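Local coordinates for pseudoazurin (Blue copper protein) (Sinorhizobium meliloti, PDB 3TU6) that binds a single copper ion and probably carries electrons in the periplasm, as expected of a small blue copper protein of the cupredoxin family, at residues K11-D14 and F20-A23; R16-E21 and A81-M86; V33-K38 and Y76-A81; A102-K107 and K118-I123. All coordinates share one frame; numbering follows the deposited sequence.

Interaction 1. Residues K11-D14 and F20-A23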
loop_
_atom_site.group_PDB
_atom_site.type_symbol
_atom_site.label_atom_id
_atom_site.label_comp_id
_atom_site.label_asym_id
_atom_site.label_seq_id
_atom_site.Cartn_x
_atom_site.Cartn_y
_atom_site.Cartn_z
ATOM N N LYS A 11 -7.924 -6.483 12.391
ATOM C CA LYS A 11 -9.004 -5.524 12.611
ATOM C C LYS A 11 -8.425 -4.120 12.788
ATOM O O LYS A 11 -7.603 -3.892 13.676
ATOM C CB LYS A 11 -9.813 -5.925 13.849
ATOM C CG LYS A 11 -11.025 -5.047 14.151
ATOM C CD LYS A 11 -12.117 -5.200 13.106
ATOM C CE LYS A 11 -13.394 -4.497 13.541
ATOM N NZ LYS A 11 -14.473 -4.613 12.522
ATOM N N ALA A 12 -8.859 -3.189 11.940
ATOM C CA ALA A 12 -8.375 -1.808 11.977
ATOM C C ALA A 12 -9.232 -0.942 12.899
ATOM O O ALA A 12 -10.247 -1.394 13.428
ATOM C CB ALA A 12 -8.354 -1.221 10.573
ATOM N N ALA A 13 -8.813 0.310 13.079
ATOM C CA ALA A 13 -9.549 1.269 13.905
ATOM C C ALA A 13 -10.900 1.639 13.291
ATOM O O ALA A 13 -11.895 1.766 14.007
ATOM C CB ALA A 13 -8.713 2.523 14.126
ATOM N N ASP A 14 -10.932 1.798 11.968
ATOM C CA ASP A 14 -12.152 2.197 11.256
ATOM C C ASP A 14 -13.075 1.022 10.891
ATOM O O ASP A 14 -14.023 1.194 10.119
ATOM C CB ASP A 14 -11.801 3.014 9.998
ATOM C CG ASP A 14 -11.064 2.198 8.942
ATOM O OD1 ASP A 14 -10.475 1.150 9.283
ATOM O OD2 ASP A 14 -11.066 2.617 7.764
ATOM N N PHE A 20 -4.307 -2.750 6.153
ATOM C CA PHE A 20 -3.088 -2.006 6.446
ATOM C C PHE A 20 -3.481 -0.680 7.094
ATOM O O PHE A 20 -4.373 0.012 6.592
ATOM C CB PHE A 20 -2.288 -1.740 5.172
ATOM C CG PHE A 20 -1.740 -2.980 4.522
ATOM C CD1 PHE A 20 -0.617 -3.614 5.038
ATOM C CD2 PHE A 20 -2.334 -3.502 3.379
ATOM C CE1 PHE A 20 -0.102 -4.756 4.430
ATOM C CE2 PHE A 20 -1.825 -4.641 2.768
ATOM C CZ PHE A 20 -0.711 -5.269 3.294
ATOM N N GLU A 21 -2.825 -0.342 8.204
ATOM C CA GLU A 21 -3.095 0.901 8.925
ATOM C C GLU A 21 -1.802 1.692 9.127
ATOM O O GLU A 21 -0.886 1.222 9.806
ATOM C CB GLU A 21 -3.746 0.608 10.279
ATOM C CG GLU A 21 -4.181 1.859 11.036
ATOM C CD GLU A 21 -4.988 1.541 12.278
ATOM O OE1 GLU A 21 -5.588 0.448 12.339
ATOM O OE2 GLU A 21 -5.026 2.390 13.193
ATOM N N PRO A 22 -1.714 2.902 8.537
ATOM C CA PRO A 22 -2.685 3.601 7.687
ATOM C C PRO A 22 -2.762 3.010 6.279
ATOM O O PRO A 22 -1.792 2.423 5.798
ATOM C CB PRO A 22 -2.142 5.030 7.643
ATOM C CG PRO A 22 -0.697 4.876 7.825
ATOM C CD PRO A 22 -0.514 3.728 8.764
ATOM N N ALA A 23 -3.915 3.163 5.636
ATOM C CA ALA A 23 -4.114 2.671 4.274
ATOM C C ALA A 23 -3.321 3.493 3.257
ATOM O O ALA A 23 -2.919 2.970 2.214
ATOM C CB ALA A 23 -5.595 2.687 3.921
#

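Interaction 2. Residues R16-E21 and A81-M86. With CU (copper (II) ion), chain B.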
loop_
_atom_site.group_PDB
_atom_site.type_symbol
_atom_site.label_atom_id
_atom_site.label_comp_id
_atom_site.label_asym_id
_atom_site.label_seq_id
_atom_site.Cartn_x
_atom_site.Cartn_y
_atom_site.Cartn_z
ATOM N N ARG A 16 -12.250 -1.978 9.404
ATOM C CA ARG A 16 -11.832 -2.823 8.284
ATOM C C ARG A 16 -11.313 -4.173 8.771
ATOM O O ARG A 16 -10.566 -4.239 9.746
ATOM C CB ARG A 16 -10.738 -2.137 7.464
ATOM C CG ARG A 16 -11.188 -0.903 6.697
ATOM C CD ARG A 16 -10.014 -0.276 5.961
ATOM N NE ARG A 16 -9.004 0.236 6.890
ATOM C CZ ARG A 16 -7.717 0.426 6.600
ATOM N NH1 ARG A 16 -7.232 0.142 5.394
ATOM N NH2 ARG A 16 -6.901 0.900 7.536
ATOM N N VAL A 17 -11.717 -5.241 8.084
ATOM C CA VAL A 17 -11.240 -6.593 8.372
ATOM C C VAL A 17 -10.160 -6.960 7.360
ATOM O O VAL A 17 -10.405 -6.925 6.155
ATOM C CB VAL A 17 -12.386 -7.621 8.295
ATOM C CG1 VAL A 17 -11.867 -9.024 8.587
ATOM C CG2 VAL A 17 -13.501 -7.246 9.264
ATOM N N MET A 18 -8.978 -7.325 7.861
ATOM C CA MET A 18 -7.774 -7.509 7.039
ATOM C C MET A 18 -7.384 -6.170 6.407
ATOM O O MET A 18 -7.816 -5.842 5.295
ATOM C CB MET A 18 -7.974 -8.587 5.960
ATOM C CG MET A 18 -8.585 -9.901 6.445
ATOM S SD MET A 18 -7.617 -10.742 7.713
ATOM C CE MET A 18 -8.556 -10.336 9.181
ATOM N N ALA A 19 -6.568 -5.396 7.117
ATOM C CA ALA A 19 -6.289 -4.021 6.712
ATOM C C ALA A 19 -4.875 -3.558 7.046
ATOM O O ALA A 19 -4.319 -3.924 8.081
ATOM C CB ALA A 19 -7.304 -3.083 7.355
ATOM N N PHE A 20 -4.307 -2.750 6.153
ATOM C CA PHE A 20 -3.088 -2.006 6.446
ATOM C C PHE A 20 -3.481 -0.680 7.094
ATOM O O PHE A 20 -4.373 0.012 6.592
ATOM C CB PHE A 20 -2.288 -1.740 5.172
ATOM C CG PHE A 20 -1.740 -2.980 4.522
ATOM C CD1 PHE A 20 -0.617 -3.614 5.038
ATOM C CD2 PHE A 20 -2.334 -3.502 3.379
ATOM C CE1 PHE A 20 -0.102 -4.756 4.430
ATOM C CE2 PHE A 20 -1.825 -4.641 2.768
ATOM C CZ PHE A 20 -0.711 -5.269 3.294
ATOM N N GLU A 21 -2.825 -0.342 8.204
ATOM C CA GLU A 21 -3.095 0.901 8.925
ATOM C C GLU A 21 -1.802 1.692 9.127
ATOM O O GLU A 21 -0.886 1.222 9.806
ATOM C CB GLU A 21 -3.746 0.608 10.279
ATOM C CG GLU A 21 -4.181 1.859 11.036
ATOM C CD GLU A 21 -4.988 1.541 12.278
ATOM O OE1 GLU A 21 -5.588 0.448 12.339
ATOM O OE2 GLU A 21 -5.026 2.390 13.193
ATOM N N ALA A 81 -1.056 -10.818 -0.050
ATOM C CA ALA A 81 -1.434 -11.927 -0.934
ATOM C C ALA A 81 -2.558 -12.801 -0.361
ATOM O O ALA A 81 -3.527 -13.090 -1.065
ATOM C CB ALA A 81 -0.211 -12.779 -1.283
ATOM N N PRO A 82 -2.434 -13.226 0.910
ATOM C CA PRO A 82 -3.517 -13.993 1.532
ATOM C C PRO A 82 -4.889 -13.308 1.555
ATOM O O PRO A 82 -5.906 -13.981 1.390
ATOM C CB PRO A 82 -3.011 -14.208 2.962
ATOM C CG PRO A 82 -1.540 -14.220 2.834
ATOM C CD PRO A 82 -1.203 -13.266 1.724
ATOM N N HIS A 83 -4.917 -11.990 1.751
ATOM C CA HIS A 83 -6.173 -11.274 1.988
ATOM C C HIS A 83 -6.511 -10.199 0.947
ATOM O O HIS A 83 -7.414 -9.393 1.172
ATOM C CB HIS A 83 -6.156 -10.655 3.389
ATOM C CG HIS A 83 -5.804 -11.628 4.472
ATOM N ND1 HIS A 83 -4.649 -11.525 5.218
ATOM C CD2 HIS A 83 -6.446 -12.730 4.924
ATOM C CE1 HIS A 83 -4.602 -12.516 6.090
ATOM N NE2 HIS A 83 -5.679 -13.263 5.932
ATOM N N VAL A 84 -5.813 -10.187 -0.190
ATOM C CA VAL A 84 -6.081 -9.182 -1.226
ATOM C C VAL A 84 -7.526 -9.266 -1.721
ATOM O O VAL A 84 -8.181 -8.238 -1.899
ATOM C CB VAL A 84 -5.105 -9.273 -2.429
ATOM C CG1 VAL A 84 -5.171 -10.641 -3.100
ATOM C CG2 VAL A 84 -5.401 -8.161 -3.433
ATOM N N GLY A 85 -8.026 -10.486 -1.911
ATOM C CA GLY A 85 -9.408 -10.704 -2.332
ATOM C C GLY A 85 -10.433 -10.211 -1.323
ATOM O O GLY A 85 -11.562 -9.888 -1.690
ATOM N N MET A 86 -10.032 -10.159 -0.053
ATOM C CA MET A 86 -10.859 -9.604 1.020
ATOM C C MET A 86 -10.720 -8.082 1.134
ATOM O O MET A 86 -11.397 -7.457 1.952
ATOM C CB MET A 86 -10.488 -10.251 2.359
ATOM C CG MET A 86 -10.626 -11.768 2.381
ATOM S SD MET A 86 -10.177 -12.482 3.974
ATOM C CE MET A 86 -11.517 -11.882 5.003
HETATM CU CU CU B . -3.354 -9.907 5.243
#

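Interaction 3. Residues V33-K38 and Y76-A81. With CU (copper (II) ion), chain B.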
loop_
_atom_site.group_PDB
_atom_site.type_symbol
_atom_site.label_atom_id
_atom_site.label_comp_id
_atom_site.label_asym_id
_atom_site.label_seq_id
_atom_site.Cartn_x
_atom_site.Cartn_y
_atom_site.Cartn_z
ATOM N N VAL A 33 9.347 3.131 4.395
ATOM C CA VAL A 33 8.162 2.621 5.078
ATOM C C VAL A 33 8.435 1.195 5.552
ATOM O O VAL A 33 8.808 0.332 4.757
ATOM C CB VAL A 33 6.924 2.630 4.155
ATOM C CG1 VAL A 33 5.777 1.843 4.779
ATOM C CG2 VAL A 33 6.493 4.056 3.862
ATOM N N THR A 34 8.256 0.964 6.852
ATOM C CA THR A 34 8.455 -0.352 7.450
ATOM C C THR A 34 7.107 -0.970 7.793
ATOM O O THR A 34 6.266 -0.333 8.430
ATOM C CB THR A 34 9.305 -0.260 8.731
ATOM O OG1 THR A 34 10.571 0.339 8.424
ATOM C CG2 THR A 34 9.527 -1.641 9.337
ATOM N N PHE A 35 6.905 -2.214 7.368
ATOM C CA PHE A 35 5.662 -2.924 7.645
ATOM C C PHE A 35 5.788 -3.705 8.944
ATOM O O PHE A 35 6.792 -4.368 9.176
ATOM C CB PHE A 35 5.294 -3.828 6.470
ATOM C CG PHE A 35 4.854 -3.062 5.261
ATOM C CD1 PHE A 35 3.524 -2.723 5.101
ATOM C CD2 PHE A 35 5.773 -2.636 4.314
ATOM C CE1 PHE A 35 3.107 -1.997 4.003
ATOM C CE2 PHE A 35 5.362 -1.905 3.206
ATOM C CZ PHE A 35 4.022 -1.583 3.053
ATOM N N VAL A 36 4.768 -3.601 9.792
ATOM C CA VAL A 36 4.795 -4.185 11.128
ATOM C C VAL A 36 3.782 -5.321 11.216
ATOM O O VAL A 36 2.610 -5.143 10.882
ATOM C CB VAL A 36 4.463 -3.126 12.202
ATOM C CG1 VAL A 36 4.649 -3.699 13.604
ATOM C CG2 VAL A 36 5.326 -1.884 12.008
ATOM N N ALA A 37 4.242 -6.484 11.670
ATOM C CA ALA A 37 3.385 -7.656 11.811
ATOM C C ALA A 37 2.735 -7.670 13.190
ATOM O O ALA A 37 3.036 -8.536 14.015
ATOM C CB ALA A 37 4.193 -8.933 11.586
ATOM N N LYS A 38 1.846 -6.709 13.437
ATOM C CA LYS A 38 1.149 -6.622 14.722
ATOM C C LYS A 38 0.233 -7.830 14.911
ATOM O O LYS A 38 0.175 -8.406 15.998
ATOM C CB LYS A 38 0.353 -5.320 14.824
ATOM C CG LYS A 38 -0.211 -5.055 16.215
ATOM C CD LYS A 38 -0.532 -3.585 16.425
ATOM C CE LYS A 38 -1.021 -3.320 17.841
ATOM N NZ LYS A 38 -1.221 -1.867 18.100
ATOM N N TYR A 76 2.476 4.089 -5.068
ATOM C CA TYR A 76 2.846 2.684 -4.970
ATOM C C TYR A 76 1.656 1.901 -4.419
ATOM O O TYR A 76 1.260 2.105 -3.271
ATOM C CB TYR A 76 4.048 2.515 -4.037
ATOM C CG TYR A 76 5.343 3.109 -4.555
ATOM C CD1 TYR A 76 5.534 4.490 -4.605
ATOM C CD2 TYR A 76 6.387 2.289 -4.974
ATOM C CE1 TYR A 76 6.724 5.034 -5.073
ATOM C CE2 TYR A 76 7.578 2.825 -5.443
ATOM C CZ TYR A 76 7.742 4.195 -5.489
ATOM O OH TYR A 76 8.924 4.721 -5.955
ATOM N N MET A 77 1.083 1.020 -5.240
ATOM C CA MET A 77 -0.029 0.168 -4.816
ATOM C C MET A 77 0.494 -1.215 -4.443
ATOM O O MET A 77 1.092 -1.902 -5.273
ATOM C CB MET A 77 -1.069 0.039 -5.931
ATOM C CG MET A 77 -1.669 1.363 -6.392
ATOM S SD MET A 77 -2.571 2.257 -5.112
ATOM C CE MET A 77 -3.931 1.132 -4.788
ATOM N N TYR A 78 0.264 -1.611 -3.193
ATOM C CA TYR A 78 0.749 -2.889 -2.671
ATOM C C TYR A 78 -0.396 -3.684 -2.042
ATOM O O TYR A 78 -1.472 -3.139 -1.785
ATOM C CB TYR A 78 1.875 -2.657 -1.659
ATOM C CG TYR A 78 1.442 -1.973 -0.380
ATOM C CD1 TYR A 78 0.982 -2.715 0.703
ATOM C CD2 TYR A 78 1.497 -0.587 -0.251
ATOM C CE1 TYR A 78 0.578 -2.101 1.873
ATOM C CE2 TYR A 78 1.103 0.040 0.926
ATOM C CZ TYR A 78 0.645 -0.724 1.985
ATOM O OH TYR A 78 0.252 -0.122 3.155
ATOM N N GLN A 79 -0.153 -4.968 -1.789
ATOM C CA GLN A 79 -1.202 -5.872 -1.325
ATOM C C GLN A 79 -0.704 -6.893 -0.310
ATOM O O GLN A 79 0.501 -7.101 -0.160
ATOM C CB GLN A 79 -1.801 -6.622 -2.519
ATOM C CG GLN A 79 -0.826 -7.577 -3.211
ATOM C CD GLN A 79 -1.468 -8.357 -4.344
ATOM O OE1 GLN A 79 -2.220 -7.806 -5.149
ATOM N NE2 GLN A 79 -1.167 -9.648 -4.415
ATOM N N CYS A 80 -1.655 -7.520 0.378
ATOM C CA CYS A 80 -1.406 -8.729 1.153
ATOM C C CYS A 80 -1.940 -9.902 0.340
ATOM O O CYS A 80 -3.137 -9.973 0.071
ATOM C CB CYS A 80 -2.121 -8.664 2.504
ATOM S SG CYS A 80 -2.041 -10.197 3.455
ATOM N N ALA A 81 -1.056 -10.818 -0.050
ATOM C CA ALA A 81 -1.434 -11.927 -0.934
ATOM C C ALA A 81 -2.558 -12.801 -0.361
ATOM O O ALA A 81 -3.527 -13.090 -1.065
ATOM C CB ALA A 81 -0.211 -12.779 -1.283
HETATM CU CU CU B . -3.354 -9.907 5.243
#

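Interaction 4. Residues A102-K107 and K118-I123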
loop_
_atom_site.group_PDB
_atom_site.type_symbol
_atom_site.label_atom_id
_atom_site.label_comp_id
_atom_site.label_asym_id
_atom_site.label_seq_id
_atom_site.Cartn_x
_atom_site.Cartn_y
_atom_site.Cartn_z
ATOM N N ALA A 102 -2.369 5.716 -14.166
ATOM C CA ALA A 102 -1.871 4.386 -14.513
ATOM C C ALA A 102 -2.241 3.339 -13.461
ATOM O O ALA A 102 -2.662 2.233 -13.806
ATOM C CB ALA A 102 -0.361 4.421 -14.713
ATOM N N VAL A 103 -2.086 3.691 -12.186
ATOM C CA VAL A 103 -2.380 2.760 -11.086
ATOM C C VAL A 103 -3.878 2.475 -10.924
ATOM O O VAL A 103 -4.254 1.452 -10.359
ATOM C CB VAL A 103 -1.802 3.247 -9.737
ATOM C CG1 VAL A 103 -0.284 3.366 -9.822
ATOM C CG2 VAL A 103 -2.432 4.569 -9.314
ATOM N N LYS A 104 -4.727 3.376 -11.418
ATOM C CA LYS A 104 -6.176 3.143 -11.422
ATOM C C LYS A 104 -6.581 1.985 -12.338
ATOM O O LYS A 104 -7.588 1.319 -12.088
ATOM C CB LYS A 104 -6.937 4.409 -11.839
ATOM C CG LYS A 104 -7.199 5.384 -10.704
ATOM C CD LYS A 104 -7.930 6.624 -11.199
ATOM C CE LYS A 104 -8.480 7.445 -10.047
ATOM N NZ LYS A 104 -9.064 8.738 -10.503
ATOM N N GLY A 105 -5.794 1.747 -13.386
ATOM C CA GLY A 105 -6.141 0.768 -14.418
ATOM C C GLY A 105 -5.612 -0.645 -14.236
ATOM O O GLY A 105 -5.841 -1.497 -15.095
ATOM N N ILE A 106 -4.914 -0.912 -13.132
ATOM C CA ILE A 106 -4.351 -2.246 -12.893
ATOM C C ILE A 106 -5.419 -3.211 -12.364
ATOM O O ILE A 106 -6.558 -2.812 -12.112
ATOM C CB ILE A 106 -3.119 -2.210 -11.939
ATOM C CG1 ILE A 106 -3.531 -1.934 -10.489
ATOM C CG2 ILE A 106 -2.107 -1.174 -12.415
ATOM C CD1 ILE A 106 -2.354 -1.845 -9.536
ATOM N N LYS A 107 -5.044 -4.478 -12.200
ATOM C CA LYS A 107 -5.983 -5.514 -11.775
ATOM C C LYS A 107 -6.223 -5.474 -10.266
ATOM O O LYS A 107 -5.291 -5.653 -9.478
ATOM C CB LYS A 107 -5.466 -6.900 -12.176
ATOM N N LYS A 118 -11.703 3.581 -2.509
ATOM C CA LYS A 118 -11.612 4.340 -1.260
ATOM C C LYS A 118 -10.246 5.016 -1.124
ATOM O O LYS A 118 -10.156 6.162 -0.680
ATOM C CB LYS A 118 -11.861 3.429 -0.056
ATOM N N ILE A 119 -9.192 4.298 -1.508
ATOM C CA ILE A 119 -7.827 4.823 -1.461
ATOM C C ILE A 119 -7.637 5.995 -2.424
ATOM O O ILE A 119 -7.038 7.006 -2.058
ATOM C CB ILE A 119 -6.786 3.719 -1.770
ATOM C CG1 ILE A 119 -6.671 2.755 -0.588
ATOM C CG2 ILE A 119 -5.419 4.328 -2.066
ATOM C CD1 ILE A 119 -5.965 1.460 -0.922
ATOM N N PHE A 120 -8.154 5.861 -3.644
ATOM C CA PHE A 120 -8.021 6.916 -4.654
ATOM C C PHE A 120 -8.835 8.167 -4.313
ATOM O O PHE A 120 -8.408 9.282 -4.615
ATOM C CB PHE A 120 -8.413 6.398 -6.043
ATOM C CG PHE A 120 -7.503 5.318 -6.569
ATOM C CD1 PHE A 120 -6.126 5.511 -6.616
ATOM C CD2 PHE A 120 -8.022 4.118 -7.038
ATOM C CE1 PHE A 120 -5.285 4.521 -7.102
ATOM C CE2 PHE A 120 -7.186 3.122 -7.524
ATOM C CZ PHE A 120 -5.817 3.328 -7.558
ATOM N N ALA A 121 -9.998 7.985 -3.693
ATOM C CA ALA A 121 -10.793 9.118 -3.208
ATOM C C ALA A 121 -10.072 9.841 -2.067
ATOM O O ALA A 121 -10.119 11.070 -1.974
ATOM C CB ALA A 121 -12.170 8.652 -2.753
ATOM N N GLU A 122 -9.401 9.071 -1.212
ATOM C CA GLU A 122 -8.653 9.620 -0.080
ATOM C C GLU A 122 -7.470 10.469 -0.553
ATOM O O GLU A 122 -7.216 11.542 -0.008
ATOM C CB GLU A 122 -8.165 8.489 0.836
ATOM C CG GLU A 122 -7.602 8.954 2.179
ATOM C CD GLU A 122 -7.200 7.802 3.094
ATOM O OE1 GLU A 122 -6.197 7.950 3.825
ATOM O OE2 GLU A 122 -7.879 6.752 3.091
ATOM N N ILE A 123 -6.760 9.984 -1.569
ATOM C CA ILE A 123 -5.610 10.698 -2.129
ATOM C C ILE A 123 -6.040 11.962 -2.875
ATOM O O ILE A 123 -5.447 13.026 -2.699
ATOM C CB ILE A 123 -4.803 9.801 -3.097
ATOM C CG1 ILE A 123 -4.143 8.646 -2.340
ATOM C CG2 ILE A 123 -3.729 10.608 -3.814
ATOM C CD1 ILE A 123 -3.589 7.568 -3.247
#

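Interaction 1. Residues K11-D14 and F20-A23
Glu-21 OE1 takes the backbone N-H of Ala-13 in a weak hydrogen bond, 3.3 Å between Ala-13 N and Glu-21 OE1, with an N-H...O angle of 151°. The same oxygen also leans on Ala-12, lying 3.6 Å from Ala-12 CA and 3.7 Å from Ala-12 CB. Its twin, Glu-21 OE2, sits 3.8 Å from Ala-13 CB, so the carboxylate spans two consecutive alanines, OE1 meeting the backbone and the Ala-12 methyl, OE2 the methyl of Ala-13. The reach comes from a stretched side chain: Glu-21 CG stands anti to the backbone N (chi1 -174°) and the chain runs on extended beyond it. Glu-21 was modelled in two conformers, so the grip described here holds for one of them. Ala-12 turns its methyl group toward the strand and is buried, whereas Ala-13 lies in the open. The contact joins the loop after strand 3-9 to the start of strand 19-27, the strand that returns alongside it; Glu-21 is also paired through its backbone with Glu-7, and a cis peptide bond follows it, before Pro-22. Farther along the loop, Asp-14 forms a salt bridge with Arg-16. Asp-14 OD1 and Glu-21 OE1 are 5.8 Å apart, and the arginine would be expected to temper the repulsion between their like charges. With one weak bond and a small buried area, the carboxylate offers the loop N-H an acceptor, and its second conformer suggests that the bond is not permanent.

Interaction 2. Residues R16-E21 and A81-M86
Met-18 lays its sulfur squarely on the imidazole of His-83, SD being 3.6 Å from the ring centroid and only 10° off the normal, a Met-aromatic contact. Met-18 CG adds a CH-pi approach to the same ring, farther from its axis. The bend at chi2 (-60°) brings SD over the ring, while the terminal CE points away from it; Pro-82 CB covers the opposite face at 3.8 Å above the plane, and the imidazole is thus sandwiched. Through ND1, 2.1 Å from the copper ion, His-83 serves the type 1 site completed by His-42, Cys-80 and Met-88. Three of these ligands lie between strands 74-79 and 89-94, on the ligand loop of the cupredoxin fold, and Met-18 reaches it from a corner of the chain leading into strand 19-27. A glycine in place of Met-18 would probably leave one face of the His-83 ring without its sulfur cover and open a gap beside Met-86. The solvent edge is looser: Met-86 is exposed and meets Met-18 through the end of its side chain, CE lying 3.8 Å from Met-18 CG with SD beside it, and exposed Val-17 adds little more than a backbone approach to Met-86.

Interaction 3. Residues V33-K38 and Y76-A81
The rings of Phe-35 and Tyr-78 meet in a T-shaped (edge-to-face) stack, with planes at 75° and centroids 4.9 Å apart. Phe-35 supplies the edge: its CE1 and CZ carbons point into one face of Tyr-78, displaced toward that ring's rim, and CE1 comes within 3.3 Å of Tyr-78 CE1. Phe-35 CE1 is also 3.5 Å from Tyr-78 OH, so the contact runs out to the phenolic end. One face of Phe-35 carries Val-33 CG1, 4.0 Å above the plane, from the same strand. The two side chains come from opposite directions, out of strands 32-36 and 74-79, and bridge backbones that do not themselves touch. Tyr-78 CG sits between its backbone N and carbonyl carbon (chi1 67°), which sends the ring toward Phe-35, and chi2 near 88° sets the turn of its face. Phe-20, Val-6 and Ile-92 pack around Tyr-78 as well, and this pair belongs to the interior of the cupredoxin beta barrel. Were Tyr-78 an alanine, the edge of Phe-35 would probably lose the face it points into, and Phe-20 its aromatic partner. Two residues on, Cys-80 SG binds copper at 2.2 Å, so the tyrosine lies just ahead of a metal ligand. Positively polarised ring C-H groups set against a pi face give a buried contact that is apolar yet directional, and sliding or turning either ring would probably weaken it.

Interaction 4. Residues A102-K107 and K118-I123
Val-103 starts the contact: its CG2 methyl reaches Phe-120 CE1 at 3.6 Å, approaching the ring obliquely. Its carbonyl oxygen, which accepts a hydrogen bond from Tyr-108 OH, lies 3.7 Å from Phe-120 CZ. Lys-104 then covers a face of the same ring. Its CG stands 3.8 Å from the Phe-120 centroid and 7° off the normal, a nearly central CH-pi contact, while Lys-104 CA touches Phe-120 CZ at 3.9 Å. From there the lysine runs extended (chi2 179°) back over the ring toward the root of the phenylalanine, CE passing 4.1 Å from Phe-120 CB, and the two side chains slide past each other in opposite directions. NZ goes on to a salt bridge with Glu-124, so the aliphatic stem is laid on the aromatic and the charge is held by the longer helix. Beneath, Met-77 of strand 74-79 meets both Val-103 and Phe-120. Here the two C-terminal helices, 100-104 and 112-125, dock on each other and on the barrel, the helical extension that marks pseudoazurins among the cupredoxins.

From the N terminus, interaction 1 closes first, a short loop between strands 3-9 and 19-27. Interaction 2 opens within that turn, overlapping it at Phe-20 and Glu-21, and closes a long excursion of the chain at the copper-ligand loop. Interaction 3 falls inside this excursion and shares Ala-81 with its end; it ties strand 32-36 to strand 74-79 across the barrel, and Phe-20 packs on Tyr-78 to connect it with the first two. Interaction 4 follows in series, joining the two C-terminal helices. Met-77 of strand 74-79 is the bridge from interaction 3 to interaction 4, whose centre lies about 17 Å from that of interaction 1.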